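Local coordinates for flagellar hook associated protein type 3 FlgL (Legionella pneumophila subsp. pneumophila, PDB 5YTI) that probably serves as a structural component of the bacterial flagellum, a hook-associated protein of the flagellin family at the junction between hook and filament, at residues G336-L339 with S340-D344; L118-L121 with L122-N126; N82-N85 with S86-L90; E92-I95 with Q96-N99. One frame throughout, in Å; residues are numbered along the deposited sequence.

Contact 1 (G336-L339 with S340-D344)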
loop_
_atom_site.group_PDB
_atom_site.type_symbol
_atom_site.label_atom_id
_atom_site.label_comp_id
_atom_site.label_asym_id
_atom_site.label_seq_id
_atom_site.Cartn_x
_atom_site.Cartn_y
_atom_site.Cartn_z
ATOM N N GLY A 336 3.787 9.212 5.045
ATOM C CA GLY A 336 4.983 8.432 4.757
ATOM C C GLY A 336 5.113 8.105 3.275
ATOM O O GLY A 336 6.196 8.189 2.666
ATOM N N HIS A 337 3.995 7.736 2.673
ATOM C CA HIS A 337 4.024 7.282 1.312
ATOM C C HIS A 337 4.502 8.377 0.390
ATOM O O HIS A 337 5.225 8.134 -0.571
ATOM C CB HIS A 337 2.647 6.848 0.902
ATOM C CG HIS A 337 2.521 6.647 -0.558
ATOM N ND1 HIS A 337 3.241 5.685 -1.230
ATOM C CD2 HIS A 337 1.786 7.303 -1.489
ATOM C CE1 HIS A 337 2.936 5.749 -2.517
ATOM N NE2 HIS A 337 2.062 6.730 -2.699
ATOM N N ILE A 338 4.087 9.593 0.670
ATOM C CA ILE A 338 4.480 10.719 -0.158
ATOM C C ILE A 338 5.946 11.054 0.036
ATOM O O ILE A 338 6.672 11.237 -0.934
ATOM C CB ILE A 338 3.615 11.950 0.128
ATOM C CG1 ILE A 338 2.244 11.704 -0.459
ATOM C CG2 ILE A 338 4.186 13.198 -0.508
ATOM C CD1 ILE A 338 1.371 12.909 -0.297
ATOM N N LEU A 339 6.394 11.126 1.277
ATOM C CA LEU A 339 7.818 11.234 1.522
ATOM C C LEU A 339 8.639 10.214 0.708
ATOM O O LEU A 339 9.763 10.524 0.324
ATOM C CB LEU A 339 8.128 11.077 3.015
ATOM C CG LEU A 339 9.606 11.161 3.409
ATOM C CD1 LEU A 339 10.254 12.482 2.989
ATOM C CD2 LEU A 339 9.749 10.959 4.911
ATOM N N SER A 340 8.116 9.010 0.450
ATOM C CA SER A 340 8.905 8.025 -0.292
ATOM C C SER A 340 8.907 8.408 -1.747
ATOM O O SER A 340 9.909 8.233 -2.436
ATOM C CB SER A 340 8.436 6.579 -0.092
ATOM O OG SER A 340 7.239 6.272 -0.791
ATOM N N VAL A 341 7.796 8.959 -2.222
ATOM C CA VAL A 341 7.777 9.511 -3.572
ATOM C C VAL A 341 8.749 10.675 -3.639
ATOM O O VAL A 341 9.463 10.788 -4.595
ATOM C CB VAL A 341 6.378 9.952 -4.034
ATOM C CG1 VAL A 341 6.441 10.574 -5.408
ATOM C CG2 VAL A 341 5.421 8.769 -4.086
ATOM N N GLN A 342 8.807 11.515 -2.621
ATOM C CA GLN A 342 9.809 12.599 -2.593
ATOM C C GLN A 342 11.221 12.061 -2.575
ATOM O O GLN A 342 12.074 12.560 -3.293
ATOM C CB GLN A 342 9.642 13.524 -1.384
ATOM C CG GLN A 342 8.416 14.403 -1.448
ATOM C CD GLN A 342 8.205 15.135 -0.164
ATOM O OE1 GLN A 342 8.112 14.527 0.897
ATOM N NE2 GLN A 342 8.118 16.452 -0.247
ATOM N N SER A 343 11.485 11.060 -1.743
ATOM C CA SER A 343 12.836 10.500 -1.692
ATOM C C SER A 343 13.193 9.965 -3.082
ATOM O O SER A 343 14.295 10.202 -3.538
ATOM C CB SER A 343 12.983 9.428 -0.600
ATOM O OG SER A 343 12.813 9.991 0.706
ATOM N N ASP A 344 12.250 9.291 -3.758
ATOM C CA ASP A 344 12.478 8.750 -5.109
ATOM C C ASP A 344 12.893 9.849 -6.107
ATOM O O ASP A 344 13.758 9.661 -6.965
ATOM C CB ASP A 344 11.224 8.044 -5.659
ATOM C CG ASP A 344 11.531 7.184 -6.892
ATOM O OD1 ASP A 344 12.169 6.120 -6.704
ATOM O OD2 ASP A 344 11.151 7.539 -8.034
#

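Contact 2 (L118-L121 with L122-N126)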
loop_
_atom_site.group_PDB
_atom_site.type_symbol
_atom_site.label_atom_id
_atom_site.label_comp_id
_atom_site.label_asym_id
_atom_site.label_seq_id
_atom_site.Cartn_x
_atom_site.Cartn_y
_atom_site.Cartn_z
ATOM N N LEU A 118 -9.394 18.615 1.858
ATOM C CA LEU A 118 -9.723 17.662 0.802
ATOM C C LEU A 118 -9.685 18.365 -0.567
ATOM O O LEU A 118 -8.963 17.939 -1.459
ATOM C CB LEU A 118 -11.096 17.028 1.037
ATOM C CG LEU A 118 -11.689 16.174 -0.100
ATOM C CD1 LEU A 118 -10.740 15.069 -0.502
ATOM C CD2 LEU A 118 -13.022 15.564 0.301
ATOM N N ASN A 119 -10.448 19.440 -0.729
ATOM C CA ASN A 119 -10.507 20.189 -1.995
ATOM C C ASN A 119 -9.101 20.641 -2.431
ATOM O O ASN A 119 -8.753 20.580 -3.615
ATOM C CB ASN A 119 -11.443 21.422 -1.892
ATOM C CG ASN A 119 -12.915 21.064 -1.590
ATOM O OD1 ASN A 119 -13.284 19.891 -1.386
ATOM N ND2 ASN A 119 -13.768 22.093 -1.575
ATOM N N GLN A 120 -8.295 21.086 -1.467
ATOM C CA GLN A 120 -6.901 21.466 -1.723
ATOM C C GLN A 120 -6.140 20.299 -2.375
ATOM O O GLN A 120 -5.487 20.463 -3.399
ATOM C CB GLN A 120 -6.240 21.928 -0.407
ATOM C CG GLN A 120 -4.920 22.686 -0.555
ATOM C CD GLN A 120 -4.719 23.786 0.481
ATOM O OE1 GLN A 120 -4.818 24.965 0.140
ATOM N NE2 GLN A 120 -4.427 23.419 1.746
ATOM N N LEU A 121 -6.279 19.106 -1.808
ATOM C CA LEU A 121 -5.550 17.929 -2.281
ATOM C C LEU A 121 -6.020 17.474 -3.642
ATOM O O LEU A 121 -5.229 16.984 -4.437
ATOM C CB LEU A 121 -5.648 16.791 -1.280
ATOM C CG LEU A 121 -4.916 17.014 0.040
ATOM C CD1 LEU A 121 -5.283 15.903 0.979
ATOM C CD2 LEU A 121 -3.417 17.017 -0.138
ATOM N N LEU A 122 -7.298 17.650 -3.929
ATOM C CA LEU A 122 -7.793 17.387 -5.296
ATOM C C LEU A 122 -7.208 18.359 -6.348
ATOM O O LEU A 122 -7.073 18.001 -7.516
ATOM C CB LEU A 122 -9.334 17.429 -5.346
ATOM C CG LEU A 122 -10.022 16.334 -4.537
ATOM C CD1 LEU A 122 -11.442 16.685 -4.132
ATOM C CD2 LEU A 122 -10.002 15.020 -5.312
ATOM N N ASP A 123 -6.911 19.593 -5.934
ATOM C CA ASP A 123 -6.375 20.595 -6.842
ATOM C C ASP A 123 -4.946 20.144 -7.135
ATOM O O ASP A 123 -4.535 20.109 -8.299
ATOM C CB ASP A 123 -6.403 22.020 -6.237
ATOM C CG ASP A 123 -7.835 22.631 -6.142
ATOM O OD1 ASP A 123 -8.797 21.929 -6.505
ATOM O OD2 ASP A 123 -7.997 23.811 -5.708
ATOM N N TYR A 124 -4.215 19.734 -6.087
ATOM C CA TYR A 124 -2.821 19.279 -6.252
ATOM C C TYR A 124 -2.757 18.034 -7.125
ATOM O O TYR A 124 -1.918 17.924 -8.017
ATOM C CB TYR A 124 -2.141 19.011 -4.903
ATOM C CG TYR A 124 -2.103 20.188 -3.925
ATOM C CD1 TYR A 124 -1.971 21.505 -4.363
ATOM C CD2 TYR A 124 -2.159 19.971 -2.569
ATOM C CE1 TYR A 124 -1.923 22.573 -3.478
ATOM C CE2 TYR A 124 -2.110 21.025 -1.673
ATOM C CZ TYR A 124 -1.993 22.325 -2.129
ATOM O OH TYR A 124 -1.963 23.349 -1.214
ATOM N N ALA A 125 -3.662 17.101 -6.894
ATOM C CA ALA A 125 -3.666 15.900 -7.710
ATOM C C ALA A 125 -3.980 16.235 -9.156
ATOM O O ALA A 125 -3.546 15.542 -10.070
ATOM C CB ALA A 125 -4.669 14.905 -7.180
ATOM N N ASN A 126 -4.744 17.299 -9.370
ATOM C CA ASN A 126 -5.195 17.633 -10.718
ATOM C C ASN A 126 -4.410 18.816 -11.300
ATOM O O ASN A 126 -4.878 19.495 -12.237
ATOM C CB ASN A 126 -6.703 17.924 -10.723
ATOM C CG ASN A 126 -7.538 16.693 -10.446
ATOM O OD1 ASN A 126 -7.251 15.610 -10.934
ATOM N ND2 ASN A 126 -8.572 16.853 -9.652
#

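Contact 3 (N82-N85 with S86-L90)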
loop_
_atom_site.group_PDB
_atom_site.type_symbol
_atom_site.label_atom_id
_atom_site.label_comp_id
_atom_site.label_asym_id
_atom_site.label_seq_id
_atom_site.Cartn_x
_atom_site.Cartn_y
_atom_site.Cartn_z
ATOM N N ASN A 82 3.733 20.897 -1.034
ATOM C CA ASN A 82 2.424 21.512 -0.683
ATOM C C ASN A 82 1.466 20.477 -0.081
ATOM O O ASN A 82 0.746 20.749 0.871
ATOM C CB ASN A 82 1.702 22.091 -1.930
ATOM C CG ASN A 82 2.331 23.359 -2.484
ATOM O OD1 ASN A 82 2.960 24.135 -1.767
ATOM N ND2 ASN A 82 2.146 23.575 -3.789
ATOM N N ALA A 83 1.428 19.308 -0.703
ATOM C CA ALA A 83 0.500 18.291 -0.334
ATOM C C ALA A 83 0.871 17.693 1.012
ATOM O O ALA A 83 -0.002 17.166 1.731
ATOM C CB ALA A 83 0.468 17.218 -1.395
ATOM N N VAL A 84 2.147 17.759 1.378
ATOM C CA VAL A 84 2.523 17.316 2.730
ATOM C C VAL A 84 1.979 18.340 3.731
ATOM O O VAL A 84 1.306 17.980 4.692
ATOM C CB VAL A 84 4.044 17.088 2.889
ATOM C CG1 VAL A 84 4.440 16.979 4.367
ATOM C CG2 VAL A 84 4.461 15.851 2.102
ATOM N N ASN A 85 2.235 19.613 3.471
ATOM C CA ASN A 85 1.636 20.689 4.257
ATOM C C ASN A 85 0.170 20.448 4.596
ATOM O O ASN A 85 -0.236 20.576 5.761
ATOM C CB ASN A 85 1.759 22.006 3.509
ATOM C CG ASN A 85 3.142 22.582 3.614
ATOM O OD1 ASN A 85 3.910 22.186 4.498
ATOM N ND2 ASN A 85 3.477 23.519 2.717
ATOM N N SER A 86 -0.616 20.112 3.580
ATOM C CA SER A 86 -2.021 19.840 3.782
ATOM C C SER A 86 -2.237 18.643 4.729
ATOM O O SER A 86 -3.146 18.652 5.563
ATOM C CB SER A 86 -2.714 19.606 2.436
ATOM O OG SER A 86 -2.700 20.774 1.631
ATOM N N LEU A 87 -1.407 17.613 4.616
ATOM C CA LEU A 87 -1.598 16.433 5.423
ATOM C C LEU A 87 -1.128 16.664 6.799
ATOM O O LEU A 87 -1.628 16.029 7.708
ATOM C CB LEU A 87 -0.832 15.271 4.843
ATOM C CG LEU A 87 -1.519 14.732 3.587
ATOM C CD1 LEU A 87 -0.547 13.982 2.679
ATOM C CD2 LEU A 87 -2.693 13.849 4.003
ATOM N N HIS A 88 -0.151 17.546 6.974
ATOM C CA HIS A 88 0.403 17.799 8.315
ATOM C C HIS A 88 -0.649 18.408 9.227
ATOM O O HIS A 88 -0.689 18.159 10.438
ATOM C CB HIS A 88 1.640 18.711 8.261
ATOM C CG HIS A 88 2.933 17.956 8.181
ATOM N ND1 HIS A 88 4.043 18.444 7.527
ATOM C CD2 HIS A 88 3.277 16.728 8.645
ATOM C CE1 HIS A 88 5.023 17.561 7.609
ATOM N NE2 HIS A 88 4.580 16.506 8.270
ATOM N N ARG A 89 -1.507 19.191 8.588
ATOM C CA ARG A 89 -2.574 19.911 9.229
ATOM C C ARG A 89 -3.717 18.932 9.408
ATOM O O ARG A 89 -4.277 18.849 10.504
ATOM C CB ARG A 89 -2.989 21.145 8.388
ATOM C CG ARG A 89 -4.192 21.961 8.889
ATOM C CD ARG A 89 -4.076 22.459 10.340
ATOM N NE ARG A 89 -5.372 22.951 10.833
ATOM C CZ ARG A 89 -5.792 22.881 12.103
ATOM N NH1 ARG A 89 -5.025 22.374 13.053
ATOM N NH2 ARG A 89 -6.994 23.327 12.438
ATOM N N LEU A 90 -4.052 18.166 8.372
ATOM C CA LEU A 90 -5.050 17.117 8.553
ATOM C C LEU A 90 -4.685 16.224 9.745
ATOM O O LEU A 90 -5.555 15.643 10.393
ATOM C CB LEU A 90 -5.211 16.288 7.278
ATOM C CG LEU A 90 -5.979 17.000 6.154
ATOM C CD1 LEU A 90 -5.677 16.387 4.804
ATOM C CD2 LEU A 90 -7.478 17.001 6.425
#

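Contact 4 (E92-I95 with Q96-N99)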
loop_
_atom_site.group_PDB
_atom_site.type_symbol
_atom_site.label_atom_id
_atom_site.label_comp_id
_atom_site.label_asym_id
_atom_site.label_seq_id
_atom_site.Cartn_x
_atom_site.Cartn_y
_atom_site.Cartn_z
ATOM N N GLU A 92 -2.926 17.266 12.513
ATOM C CA GLU A 92 -3.231 18.106 13.683
ATOM C C GLU A 92 -4.721 17.965 13.954
ATOM O O GLU A 92 -5.121 17.523 15.035
ATOM C CB GLU A 92 -2.873 19.586 13.456
ATOM C CG GLU A 92 -1.378 19.933 13.428
ATOM C CD GLU A 92 -1.059 21.418 13.244
ATOM O OE1 GLU A 92 -1.263 22.040 12.163
ATOM O OE2 GLU A 92 -0.536 21.979 14.209
ATOM N N ILE A 93 -5.535 18.276 12.945
ATOM C CA ILE A 93 -6.995 18.077 13.005
ATOM C C ILE A 93 -7.410 16.688 13.518
ATOM O O ILE A 93 -8.181 16.609 14.457
ATOM C CB ILE A 93 -7.691 18.333 11.644
ATOM C CG1 ILE A 93 -7.658 19.812 11.300
ATOM C CG2 ILE A 93 -9.144 17.870 11.684
ATOM C CD1 ILE A 93 -8.256 20.178 9.951
ATOM N N GLN A 94 -6.908 15.604 12.923
ATOM C CA GLN A 94 -7.340 14.271 13.362
ATOM C C GLN A 94 -7.062 14.048 14.822
ATOM O O GLN A 94 -7.823 13.336 15.469
ATOM C CB GLN A 94 -6.719 13.116 12.555
ATOM C CG GLN A 94 -7.273 11.709 12.865
ATOM C CD GLN A 94 -8.783 11.658 13.079
ATOM O OE1 GLN A 94 -9.562 12.307 12.388
ATOM N NE2 GLN A 94 -9.196 10.874 14.041
ATOM N N ILE A 95 -5.995 14.643 15.348
ATOM C CA ILE A 95 -5.647 14.397 16.737
ATOM C C ILE A 95 -6.636 15.019 17.710
ATOM O O ILE A 95 -6.988 14.382 18.685
ATOM C CB ILE A 95 -4.235 14.858 17.071
ATOM C CG1 ILE A 95 -3.306 13.650 17.035
ATOM C CG2 ILE A 95 -4.208 15.474 18.468
ATOM C CD1 ILE A 95 -1.844 14.029 17.007
ATOM N N GLN A 96 -7.082 16.245 17.429
ATOM C CA GLN A 96 -8.129 16.899 18.222
ATOM C C GLN A 96 -9.448 16.118 18.161
ATOM O O GLN A 96 -10.198 16.036 19.169
ATOM C CB GLN A 96 -8.442 18.310 17.732
ATOM C CG GLN A 96 -7.357 19.040 16.968
ATOM C CD GLN A 96 -6.356 19.714 17.863
ATOM O OE1 GLN A 96 -5.147 19.518 17.713
ATOM N NE2 GLN A 96 -6.850 20.526 18.793
ATOM N N ALA A 97 -9.738 15.555 16.983
ATOM C CA ALA A 97 -10.967 14.780 16.785
ATOM C C ALA A 97 -11.033 13.623 17.774
ATOM O O ALA A 97 -12.105 13.059 18.017
ATOM C CB ALA A 97 -11.052 14.263 15.364
ATOM N N GLY A 98 -9.879 13.276 18.334
ATOM C CA GLY A 98 -9.816 12.285 19.374
ATOM C C GLY A 98 -9.651 12.885 20.747
ATOM O O GLY A 98 -9.444 12.153 21.710
ATOM N N ASN A 99 -9.730 14.210 20.841
ATOM C CA ASN A 99 -9.689 14.867 22.142
ATOM C C ASN A 99 -11.120 15.078 22.640
ATOM O O ASN A 99 -11.969 15.651 21.944
ATOM C CB ASN A 99 -8.899 16.192 22.095
ATOM C CG ASN A 99 -8.702 16.835 23.490
ATOM O OD1 ASN A 99 -9.021 18.019 23.678
ATOM N ND2 ASN A 99 -8.155 16.067 24.457
#

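Contact 1 (G336-L339 with S340-D344)
Ser340 turns its hydroxyl back along the helix to the carbonyl of His337, with OG 2.8 Å from His337 O. That oxygen also accepts the helical bond from Val341 N (3.2 Å), and both donors reach it from the same face of its carbonyl plane. With OG held between the backbone N and the carbonyl carbon (chi1 75°), the hydroxyl reaches back a turn; OG also pairs with Ala291 O of the second subunit, so its single proton probably alternates between, or is shared by, two acceptors.

The close-packed flank is made by His337, Ile338 and Val341, all buried. Val341 CG2 lies over one face of the imidazole, 4.2 Å from His337 NE2, and Asn181 O fixes the ring through that same nitrogen. The other flank, Leu339 with Gln342 and Ser343, is partly exposed. There the Leu339 and Gln342 side chains meet at about a right angle, Leu339 CD1 standing in van der Waals contact 3.6 Å from Gln342 OE1. Ser343 N (2.7 Å) and Ser343 OG (3.1 Å) grip Leu339 O from opposite faces, while Asn223 ND2 of the second subunit bonds to that hydroxyl.

Within helix 316-374, Ile338 and Val341 face helix 49-96 at Val84, Leu87 and Leu80, whereas Ser340 and Leu339 turn to the second subunit at Pro290 and Asp222.

Contact 2 (L118-L121 with L122-N126)
Leu122 leans back on Leu118, the two leucines crossing at a slant with their CD1 methyls 4.0 Å apart. Its amide bonds to Leu118 O at 3.0 Å, an ordinary alpha-helical i to i+4 link, and the paired side chains look out toward Tyr154 of strand 154-156 and toward helix 296-307.

Asp123, next along, lies on the exposed flank. Asp123 N bonds to Asn119 O at 3.1 Å, and the carboxylate folds back to the same carbonyl: OD1 is 3.2 Å from Asn119 O, but both are acceptors, so the approach is not a bond.

Tyr124 brings in an aromatic ring. It rises beside Gln120 and points the same way, the phenol and amide planes 16° apart, with the aliphatic Gln120 CG 3.5 Å from Tyr124 CE2. Gln120 O lies over one ring face, offset toward the rim, while accepting Tyr124 N in its carbonyl plane. CG anti to the carbonyl carbon (chi1 -57°) carries the ring back over that oxygen. Here the contact joins a helical hairpin of the flagellin N-terminal region: helix 104-125 runs antiparallel to helix 49-96, and Tyr124 packs on Asn82 and Ser86 there, with Gln120 NE2 weakly bonded to Ser86 OG. At the CD2 rim, on the same side as Gln120 O, Leu121 CD2 lies 4.0 Å from Tyr124 CD2.

Ala125, buried against Phe297, gives its amide to Leu121 O at 2.9 Å. Asn126 then leaves helical backbone angles (phi -104°), and its OD1 accepts a bond from Val146 N.

Contact 3 (N82-N85 with S86-L90)
Val84 and His88 stand side by side, one helical turn apart, on the long helix 49-96, which packs antiparallel to helices 104-125 and 316-374 in the alpha-helical bundle of this flagellin-family protein.

The backbone bonds come first. Ser86 N reaches Asn82 O at 3.1 Å and His88 N reaches Val84 O at 2.7 Å, the latter nearly in line with its carbonyl (C=O...N 172°). Leu87 N is less well placed: it sits 3.2 Å from Ala83 O but lies above that carbonyl plane, 36° out of it. Arg89 N to Asn85 O, at 3.4 Å, is weak. The i to i+4 pattern is joined by weak i to i+3 bonds from Leu87 N to Val84 O and from His88 N to Asn85 O.

Leu87 also packs its side chain against the Ala83 carbonyl. Leu87 CG, anti to its carbonyl carbon (chi1 -74°), folds toward the preceding turn, which leaves CD1 3.4 Å from Ala83 O. The same buried leucine packs on Ile296 of helix 296-307 and on Ile338 of helix 316-374.

Charged contacts leave the segments. Of the Arg89 side chain, CB is the part near Asn85, 3.8 Å from Asn85 O; the chain bends beyond CG and the guanidinium forms a salt bridge with Glu113 of helix 104-125, with a long, weak ion pair to Glu92 as well.

Van der Waals contact between valine and ring completes the account. His88, exposed but resting on Leu335 of helix 316-374, presents one imidazole face to the valine, and Val84 CG1 lies over that face, 3.5 Å from His88 ND1.

Contact 4 (E92-I95 with Q96-N99)
Gln94 sets its carboxamide beside the Ala97 methyl. Ala97 CB stands out of the amide plane and beyond its outer end, 3.9 Å from Gln94 OE1 and 4.1 Å from Gln94 NE2, nearly equidistant from the two polar atoms. The Gln94 chain starts anti to its own nitrogen, then bends at CG (chi2 40°), which swings the amide forward to the methyl. NE2 itself bonds to Asn324 OD1 of a neighbouring helix, which would favour this rotation of the amide. The same methyl also rests on the backbone, Ala97 CB lying 3.4 Å from Gln94 O.

Of the Gln96 side chain, only the aliphatic start carries weight: CB lies 3.7 Å from Ile93 O, folded against the carbonyls of the turn before.

Backbone bonding is uneven at this end of helix 49-96. Gln96 N to Glu92 O, at 3.3 Å, is weak, while Ala97 N keeps a regular i to i+4 bond to Ile93 O (3.1 Å, N-H...O 158°). Beyond it Gly98 N turns to Ile95 O, a three-residue step whose placement is doubtful in the model. Gln96 to Asn99 form a type I beta turn, and Asn99 takes an extended backbone (psi 126°), which starts the link toward helix 104-125.

Around this end, Ile93 packs on Met303 and Leu307 of helix 296-307 and on Leu117 of helix 104-125, and Ala97 O is bonded by Arg107 of helix 104-125 and by Asn324 of helix 316-374.

Overall arrangement
Contact 3 is the hub. Its helix 49-96 continues into contact 4, their centres about 14 Å apart and their segments linked only through the chain. On one side contact 3 meets contact 2, centres about 11 Å apart, where Leu121 CD2 approaches Ser86 CB to 3.7 Å. On another it meets contact 1, about 14 Å between centres, with Ile338 CD1 3.7 Å from Leu87 CD1. Contacts 1 and 2 do not touch, their nearest atoms about 6 Å apart, and contact 4 lies farthest from contact 1, about 24 Å between centres. No active site joins them: contacts 2, 3 and 4 are touched by no other chain of the assembly, whereas contact 1 also faces the second subunit.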